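Local coordinates for protein putative drug/sodium antiporter (Escherichia coli, PDB 4Z3N) that probably works as a membrane antiporter of the MATE family, exporting small molecules across the cell membrane, and is associated with transport of the genotoxin colibactin, at residues A[339-342]-A[343-347]; A[353-356]-A[357-361]; A[374-377]-A[378-382]. All coordinates share one frame; numbering follows the deposited sequence.

Interaction 1. Residues A[339-342]-A[343-347]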
loop_
_atom_site.group_PDB
_atom_site.type_symbol
_atom_site.label_atom_id
_atom_site.label_comp_id
_atom_site.label_asym_id
_atom_site.label_seq_id
_atom_site.Cartn_x
_atom_site.Cartn_y
_atom_site.Cartn_z
ATOM N N LEU A 339 12.006 -10.510 10.550
ATOM C CA LEU A 339 12.208 -10.659 9.103
ATOM C C LEU A 339 12.316 -9.317 8.386
ATOM O O LEU A 339 13.286 -9.075 7.650
ATOM C CB LEU A 339 11.080 -11.473 8.468
ATOM C CG LEU A 339 11.022 -12.927 8.909
ATOM C CD1 LEU A 339 9.712 -13.570 8.409
ATOM C CD2 LEU A 339 12.284 -13.688 8.451
ATOM N N ALA A 340 11.316 -8.464 8.605
ATOM C CA ALA A 340 11.190 -7.182 7.914
ATOM C C ALA A 340 12.337 -6.257 8.222
ATOM O O ALA A 340 12.896 -5.619 7.342
ATOM C CB ALA A 340 9.876 -6.507 8.274
ATOM N N PHE A 341 12.680 -6.164 9.487
ATOM C CA PHE A 341 13.781 -5.301 9.882
ATOM C C PHE A 341 15.063 -5.763 9.167
ATOM O O PHE A 341 15.799 -4.963 8.607
ATOM C CB PHE A 341 13.945 -5.327 11.410
ATOM C CG PHE A 341 14.832 -4.259 11.944
ATOM C CD1 PHE A 341 16.203 -4.385 11.889
ATOM C CD2 PHE A 341 14.290 -3.122 12.509
ATOM C CE1 PHE A 341 17.015 -3.386 12.389
ATOM C CE2 PHE A 341 15.101 -2.111 12.997
ATOM C CZ PHE A 341 16.458 -2.248 12.941
ATOM N N SER A 342 15.299 -7.069 9.161
ATOM C CA SER A 342 16.552 -7.615 8.679
ATOM C C SER A 342 16.745 -7.376 7.198
ATOM O O SER A 342 17.793 -6.898 6.773
ATOM C CB SER A 342 16.632 -9.112 8.979
ATOM O OG SER A 342 16.974 -9.317 10.332
ATOM N N ILE A 343 15.740 -7.740 6.415
ATOM C CA ILE A 343 15.742 -7.450 4.990
ATOM C C ILE A 343 15.860 -5.946 4.669
ATOM O O ILE A 343 16.700 -5.559 3.852
ATOM C CB ILE A 343 14.475 -7.998 4.334
ATOM C CG1 ILE A 343 14.251 -9.438 4.814
ATOM C CG2 ILE A 343 14.544 -7.835 2.803
ATOM C CD1 ILE A 343 13.145 -10.192 4.096
ATOM N N VAL A 344 15.036 -5.103 5.294
ATOM C CA VAL A 344 15.048 -3.688 4.940
ATOM C C VAL A 344 16.374 -3.014 5.338
ATOM O O VAL A 344 16.841 -2.101 4.645
ATOM C CB VAL A 344 13.864 -2.911 5.570
ATOM C CG1 VAL A 344 14.062 -1.414 5.411
ATOM C CG2 VAL A 344 12.556 -3.327 4.946
ATOM N N LEU A 345 16.987 -3.465 6.433
ATOM C CA LEU A 345 18.277 -2.923 6.841
ATOM C C LEU A 345 19.357 -3.141 5.755
ATOM O O LEU A 345 20.113 -2.209 5.403
ATOM C CB LEU A 345 18.711 -3.539 8.155
ATOM C CG LEU A 345 20.119 -3.183 8.640
ATOM C CD1 LEU A 345 20.168 -1.704 9.072
ATOM C CD2 LEU A 345 20.572 -4.147 9.768
ATOM N N VAL A 346 19.406 -4.360 5.218
ATOM C CA VAL A 346 20.270 -4.686 4.083
ATOM C C VAL A 346 19.992 -3.805 2.844
ATOM O O VAL A 346 20.916 -3.246 2.258
ATOM C CB VAL A 346 20.140 -6.180 3.707
ATOM C CG1 VAL A 346 20.905 -6.497 2.406
ATOM C CG2 VAL A 346 20.643 -7.025 4.853
ATOM N N LEU A 347 18.732 -3.673 2.457
ATOM C CA LEU A 347 18.397 -2.871 1.288
ATOM C C LEU A 347 18.719 -1.397 1.525
ATOM O O LEU A 347 19.124 -0.678 0.605
ATOM C CB LEU A 347 16.927 -3.041 0.917
ATOM C CG LEU A 347 16.629 -4.442 0.399
ATOM C CD1 LEU A 347 15.190 -4.551 -0.013
ATOM C CD2 LEU A 347 17.525 -4.734 -0.772
#
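Two turns of the membrane helix 326-358 meet here, with Phe-341 and Leu-345 one turn apart on the same flank. The ring atom CE1 of Phe-341 lies 4.5 Å from CD2 of Leu-345, a loose apolar touch in which the methyl approaches the ring obliquely. Phe-341 has its CG anti to the backbone N (chi1 -167°), and Leu-345 does the same, a setting that lets both swing out on one side of the rod. Phe-341 also packs edge-to-face with Phe-385 of helix 382-399. The backbone follows the regular i to i+4 pattern of an alpha-helix in a MATE transporter. Leu-345 N gives its hydrogen to Phe-341 O at 2.9 Å, Val-344 N to Ala-340 O at 3.0 Å, and Ile-343 N to Leu-339 O at 3.1 Å; the last is almost straight (175° at the hydrogen). The bond from Val-346 N to Ser-342 O, at 3.4 Å, is weak. Ser-342 lies on an exposed side of the helix, and its OG is hydrogen-bonded to Ala-338 O, the carbonyl one turn back, so the hydroxyl has a partner within its own helix. Small Ala-340 and beta-branched Val-344 suit the buried side, where helices 286-322 and 382-399 come close.

Interaction 2. Residues A[353-356]-A[357-361]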
loop_
_atom_site.group_PDB
_atom_site.type_symbol
_atom_site.label_atom_id
_atom_site.label_comp_id
_atom_site.label_asym_id
_atom_site.label_seq_id
_atom_site.Cartn_x
_atom_site.Cartn_y
_atom_site.Cartn_z
ATOM N N VAL A 353 25.311 3.267 0.434
ATOM C CA VAL A 353 26.614 3.143 -0.164
ATOM C C VAL A 353 26.548 3.325 -1.686
ATOM O O VAL A 353 27.510 3.756 -2.295
ATOM C CB VAL A 353 27.240 1.778 0.187
ATOM C CG1 VAL A 353 27.538 1.726 1.665
ATOM C CG2 VAL A 353 26.316 0.650 -0.242
ATOM N N LEU A 354 25.417 2.981 -2.290
ATOM C CA LEU A 354 25.259 3.063 -3.737
ATOM C C LEU A 354 25.005 4.508 -4.198
ATOM O O LEU A 354 25.384 4.893 -5.311
ATOM C CB LEU A 354 24.108 2.163 -4.203
ATOM C CG LEU A 354 24.447 0.745 -4.658
ATOM C CD1 LEU A 354 23.167 -0.037 -4.927
ATOM C CD2 LEU A 354 25.351 0.759 -5.896
ATOM N N ALA A 355 24.377 5.296 -3.320
ATOM C CA ALA A 355 23.852 6.616 -3.665
ATOM C C ALA A 355 24.880 7.563 -4.312
ATOM O O ALA A 355 24.578 8.188 -5.334
ATOM C CB ALA A 355 23.245 7.263 -2.423
ATOM N N PRO A 356 26.087 7.677 -3.718
ATOM C CA PRO A 356 27.114 8.598 -4.241
ATOM C C PRO A 356 27.483 8.319 -5.701
ATOM O O PRO A 356 27.751 9.243 -6.464
ATOM C CB PRO A 356 28.318 8.346 -3.326
ATOM C CG PRO A 356 27.752 7.771 -2.081
ATOM C CD PRO A 356 26.536 6.977 -2.497
ATOM N N TRP A 357 27.521 7.049 -6.075
ATOM C CA TRP A 357 27.761 6.663 -7.457
ATOM C C TRP A 357 26.516 6.679 -8.337
ATOM O O TRP A 357 26.601 6.919 -9.540
ATOM C CB TRP A 357 28.404 5.281 -7.482
ATOM C CG TRP A 357 29.733 5.317 -6.815
ATOM C CD1 TRP A 357 30.822 6.044 -7.205
ATOM C CD2 TRP A 357 30.121 4.620 -5.623
ATOM N NE1 TRP A 357 31.869 5.835 -6.336
ATOM C CE2 TRP A 357 31.467 4.959 -5.361
ATOM C CE3 TRP A 357 29.473 3.730 -4.767
ATOM C CZ2 TRP A 357 32.168 4.446 -4.272
ATOM C CZ3 TRP A 357 30.170 3.221 -3.694
ATOM C CH2 TRP A 357 31.502 3.585 -3.450
ATOM N N MET A 358 25.366 6.397 -7.733
ATOM C CA MET A 358 24.116 6.185 -8.465
ATOM C C MET A 358 23.419 7.474 -8.877
ATOM O O MET A 358 22.995 7.608 -10.023
ATOM C CB MET A 358 23.170 5.328 -7.617
ATOM C CG MET A 358 21.825 5.016 -8.237
ATOM S SD MET A 358 20.944 3.822 -7.199
ATOM C CE MET A 358 20.965 4.669 -5.626
ATOM N N TYR A 359 23.287 8.418 -7.948
ATOM C CA TYR A 359 22.494 9.617 -8.218
ATOM C C TYR A 359 23.071 10.601 -9.241
ATOM O O TYR A 359 22.302 11.201 -9.998
ATOM C CB TYR A 359 22.180 10.332 -6.911
ATOM C CG TYR A 359 21.068 9.598 -6.220
ATOM C CD1 TYR A 359 19.800 9.562 -6.779
ATOM C CD2 TYR A 359 21.305 8.867 -5.054
ATOM C CE1 TYR A 359 18.786 8.860 -6.173
ATOM C CE2 TYR A 359 20.299 8.163 -4.440
ATOM C CZ TYR A 359 19.042 8.162 -5.001
ATOM O OH TYR A 359 18.027 7.474 -4.401
ATOM N N PRO A 360 24.404 10.796 -9.249
ATOM C CA PRO A 360 25.033 11.606 -10.300
ATOM C C PRO A 360 24.649 11.128 -11.700
ATOM O O PRO A 360 24.521 11.943 -12.603
ATOM C CB PRO A 360 26.517 11.407 -10.040
ATOM C CG PRO A 360 26.594 11.187 -8.551
ATOM C CD PRO A 360 25.375 10.381 -8.218
ATOM N N LEU A 361 24.445 9.829 -11.877
ATOM C CA LEU A 361 23.980 9.312 -13.161
ATOM C C LEU A 361 22.565 9.765 -13.520
ATOM O O LEU A 361 22.189 9.749 -14.685
ATOM C CB LEU A 361 24.014 7.781 -13.173
ATOM C CG LEU A 361 25.285 7.060 -12.717
ATOM C CD1 LEU A 361 25.034 5.565 -12.723
ATOM C CD2 LEU A 361 26.477 7.419 -13.582
#
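The phenol ring of Tyr-359 has the methyl CB of Ala-355 at its edge, in the ring plane, with CB 3.6 Å from CD2; Ala-355 O lies obliquely to the same ring. The indole of Trp-357 folds back alongside the preceding turn, where its six-membered ring nears Val-353 O, again obliquely. This follows from its first torsion (chi1 -63°), which keeps CG beside the backbone N and anti to the carbonyl carbon. The edge contact suits a small residue: Ala-355 leaves room for the tyrosine ring, whose OH is hydrogen-bonded to His-351, while helices 286-322 and 366-379 pack against the ring. All this belongs to a proline-kinked stretch near the end of helix 326-358, a membrane helix of the MATE fold. Pro-356 N carries no hydrogen, so the bond it would make to the turn before is missing. Downstream, Met-358 N donates to Leu-354 O at 2.9 Å, and Tyr-359 N to Ala-355 O at 2.9 Å, nearly straight at 177°. Trp-357 N reaches Leu-354 O only weakly, at 3.1 Å. Pro-360, also without a hydrogen to give, sets its ring beside Pro-356 O. The flexible Met-358 bends at its thioether (chi3 55°), bringing CE to 4.3 Å from CB of Leu-354.

Interaction 3. Residues A[374-377]-A[378-382]. With OLC ((2R)-2,3-dihydroxypropyl (9Z)-octadec-9-enoate), chain B; OLC ((2R)-2,3-dihydroxypropyl (9Z)-octadec-9-enoate), chain D; OLC ((2R)-2,3-dihydroxypropyl (9Z)-octadec-9-enoate), chain C.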
loop_
_atom_site.group_PDB
_atom_site.type_symbol
_atom_site.label_atom_id
_atom_site.label_comp_id
_atom_site.label_asym_id
_atom_site.label_seq_id
_atom_site.Cartn_x
_atom_site.Cartn_y
_atom_site.Cartn_z
ATOM N N LEU A 374 22.636 13.179 0.583
ATOM C CA LEU A 374 22.565 13.605 1.990
ATOM C C LEU A 374 21.284 13.103 2.682
ATOM O O LEU A 374 21.304 12.771 3.866
ATOM C CB LEU A 374 22.670 15.138 2.094
ATOM C CG LEU A 374 22.629 15.690 3.519
ATOM C CD1 LEU A 374 23.786 15.216 4.349
ATOM C CD2 LEU A 374 22.568 17.213 3.523
ATOM N N GLN A 375 20.190 13.053 1.921
ATOM C CA GLN A 375 18.891 12.585 2.398
ATOM C C GLN A 375 18.962 11.097 2.729
ATOM O O GLN A 375 18.549 10.644 3.814
ATOM C CB GLN A 375 17.809 12.832 1.338
ATOM C CG GLN A 375 16.435 12.350 1.734
ATOM C CD GLN A 375 15.411 12.378 0.613
ATOM O OE1 GLN A 375 14.630 13.324 0.496
ATOM N NE2 GLN A 375 15.378 11.318 -0.192
ATOM N N THR A 376 19.501 10.343 1.774
ATOM C CA THR A 376 19.657 8.917 1.935
ATOM C C THR A 376 20.577 8.610 3.112
ATOM O O THR A 376 20.267 7.754 3.949
ATOM C CB THR A 376 20.203 8.274 0.663
ATOM O OG1 THR A 376 19.277 8.487 -0.417
ATOM C CG2 THR A 376 20.426 6.763 0.878
ATOM N N ARG A 377 21.695 9.324 3.193
ATOM C CA ARG A 377 22.661 9.063 4.249
ATOM C C ARG A 377 22.057 9.285 5.625
ATOM O O ARG A 377 22.349 8.549 6.582
ATOM C CB ARG A 377 23.891 9.945 4.090
ATOM C CG ARG A 377 24.773 9.596 2.908
ATOM C CD ARG A 377 26.181 9.977 3.234
ATOM N NE ARG A 377 27.129 9.519 2.232
ATOM C CZ ARG A 377 27.925 10.327 1.544
ATOM N NH1 ARG A 377 27.875 11.639 1.754
ATOM N NH2 ARG A 377 28.768 9.818 0.656
ATOM N N ILE A 378 21.239 10.326 5.733
ATOM C CA ILE A 378 20.642 10.645 7.021
ATOM C C ILE A 378 19.441 9.754 7.338
ATOM O O ILE A 378 19.393 9.156 8.399
ATOM C CB ILE A 378 20.244 12.133 7.090
ATOM C CG1 ILE A 378 21.512 13.002 6.989
ATOM C CG2 ILE A 378 19.451 12.418 8.375
ATOM C CD1 ILE A 378 21.305 14.483 7.249
ATOM N N MET A 379 18.504 9.634 6.402
ATOM C CA MET A 379 17.217 8.994 6.672
ATOM C C MET A 379 17.104 7.489 6.399
ATOM O O MET A 379 16.157 6.852 6.866
ATOM C CB MET A 379 16.124 9.697 5.855
ATOM C CG MET A 379 15.976 11.188 6.119
ATOM S SD MET A 379 14.741 11.956 5.044
ATOM C CE MET A 379 13.236 11.350 5.810
ATOM N N ALA A 380 18.051 6.918 5.660
ATOM C CA ALA A 380 17.897 5.545 5.171
ATOM C C ALA A 380 17.784 4.506 6.282
ATOM O O ALA A 380 16.962 3.600 6.202
ATOM C CB ALA A 380 19.043 5.178 4.257
ATOM N N LEU A 381 18.606 4.638 7.314
ATOM C CA LEU A 381 18.592 3.674 8.400
ATOM C C LEU A 381 17.286 3.723 9.186
ATOM O O LEU A 381 16.963 2.771 9.900
ATOM C CB LEU A 381 19.782 3.899 9.338
ATOM C CG LEU A 381 21.121 3.463 8.745
ATOM C CD1 LEU A 381 22.305 3.861 9.623
ATOM C CD2 LEU A 381 21.062 1.976 8.547
ATOM N N ALA A 382 16.539 4.814 9.061
ATOM C CA ALA A 382 15.235 4.888 9.704
ATOM C C ALA A 382 14.298 3.855 9.092
ATOM O O ALA A 382 13.443 3.309 9.785
ATOM C CB ALA A 382 14.641 6.266 9.590
HETATM C C18 OLC B . 4.702 3.880 4.790
HETATM C C10 OLC B . 12.508 7.547 6.508
HETATM C C9 OLC B . 12.341 7.503 5.171
HETATM C C17 OLC B . 6.129 4.390 4.843
HETATM C C11 OLC B . 11.371 7.953 7.427
HETATM C C8 OLC B . 13.482 7.933 4.262
HETATM C C24 OLC B . 7.737 14.107 7.767
HETATM C C16 OLC B . 6.260 5.373 5.984
HETATM C C12 OLC B . 10.097 8.281 6.660
HETATM C C7 OLC B . 13.146 7.735 2.795
HETATM C C15 OLC B . 7.708 5.821 6.138
HETATM C C13 OLC B . 8.890 7.682 7.385
HETATM C C6 OLC B . 12.224 8.832 2.298
HETATM C C14 OLC B . 7.755 7.311 6.448
HETATM C C5 OLC B . 12.717 10.194 2.740
HETATM C C4 OLC B . 11.569 11.192 2.707
HETATM C C3 OLC B . 10.354 10.625 3.415
HETATM C C2 OLC B . 9.357 11.708 3.782
HETATM C C21 OLC B . 7.841 11.675 7.229
HETATM C C1 OLC B . 8.560 11.288 5.010
HETATM C C22 OLC B . 7.142 12.741 8.055
HETATM O O19 OLC B . 8.326 10.111 5.250
HETATM O O25 OLC B . 6.696 15.057 7.658
HETATM O O23 OLC B . 5.764 12.763 7.737
HETATM O O20 OLC B . 8.209 12.236 5.981
HETATM C C9 OLC D . 25.576 6.478 7.935
HETATM C C8 OLC D . 26.326 7.712 7.480
HETATM C C7 OLC D . 27.264 7.381 6.330
HETATM C C6 OLC D . 27.987 8.624 5.834
HETATM C C5 OLC D . 29.100 8.252 4.867
HETATM C C4 OLC D . 29.976 9.475 4.625
HETATM C C3 OLC D . 31.460 9.156 4.760
HETATM C C2 OLC D . 32.312 10.402 4.562
HETATM C C1 OLC D . 32.620 10.650 3.099
HETATM C C9 OLC C . 19.500 5.386 13.277
HETATM C C8 OLC C . 19.427 6.665 12.459
HETATM C C7 OLC C . 20.656 7.520 12.692
HETATM C C6 OLC C . 21.062 8.204 11.396
HETATM C C5 OLC C . 22.234 9.128 11.667
HETATM C C4 OLC C . 22.831 9.625 10.358
HETATM C C3 OLC C . 23.620 10.912 10.578
HETATM C C2 OLC C . 24.705 11.038 9.528
HETATM C C1 OLC C . 24.770 12.459 9.007
#
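Met-379 lays its thioether across the side chain of Gln-375, with SD 3.7 Å from CG, the two chains passing at a slant. The pair is an i to i+4 contact near the end of helix 366-379, part of a predicted membrane-spanning segment of this MATE transporter. With CG anti to the carbonyl carbon and a bend at chi3 (75°), the methionine turns its methyl toward the monoolein of chain B, placing CE 3.3 Å from its C5; a pliable, apolar side chain is well matched to a lipid tail. Gln-375 is buried, but its amide is satisfied at both ends: NE2 is hydrogen-bonded to Thr-295 and OE1 to Tyr-277. Along another flank Leu-374 and Ile-378 lie side by side, pointing the same way, with CD1 of Leu-374 3.9 Å from CD1 of Ile-378; branched apolar side chains suit this flank, where helix 432-453 packs, Phe-437 against the isoleucine, and the monoolein tail of chain C lies near. The main chain ties the turns together: Met-379 N bonds to Gln-375 O at 2.8 Å, and Ile-378 N to Leu-374 O at 3.1 Å. Thr-376 sends OG1 back to Ala-372 O. Arg-377 stretches out from CG to NE beside the monoolein of chain D, whose C4 lies over the centre of one guanidinium face, 3.7 Å above the plane.

How the interactions relate
Interactions 1 and 2 follow each other on helix 326-358, their centres about 21 Å apart and their nearest atoms about 7 Å apart, without touching. Interaction 3 comes last along the chain, on helix 366-379 and the turn that follows it, and meets both. Its centre is about 15 Å from that of interaction 1, where Leu-345 CD1 packs 3.8 Å from Leu-381 CD2, and about 13 Å from that of interaction 2, where Pro-356 CG lies 3.6 Å from Arg-377 NH2. The three local contacts thus mark helix 326-358 packed against the next helix and the turn at its end, at two levels, within the second MatE region. The kinked proline turn is itself part of that interface.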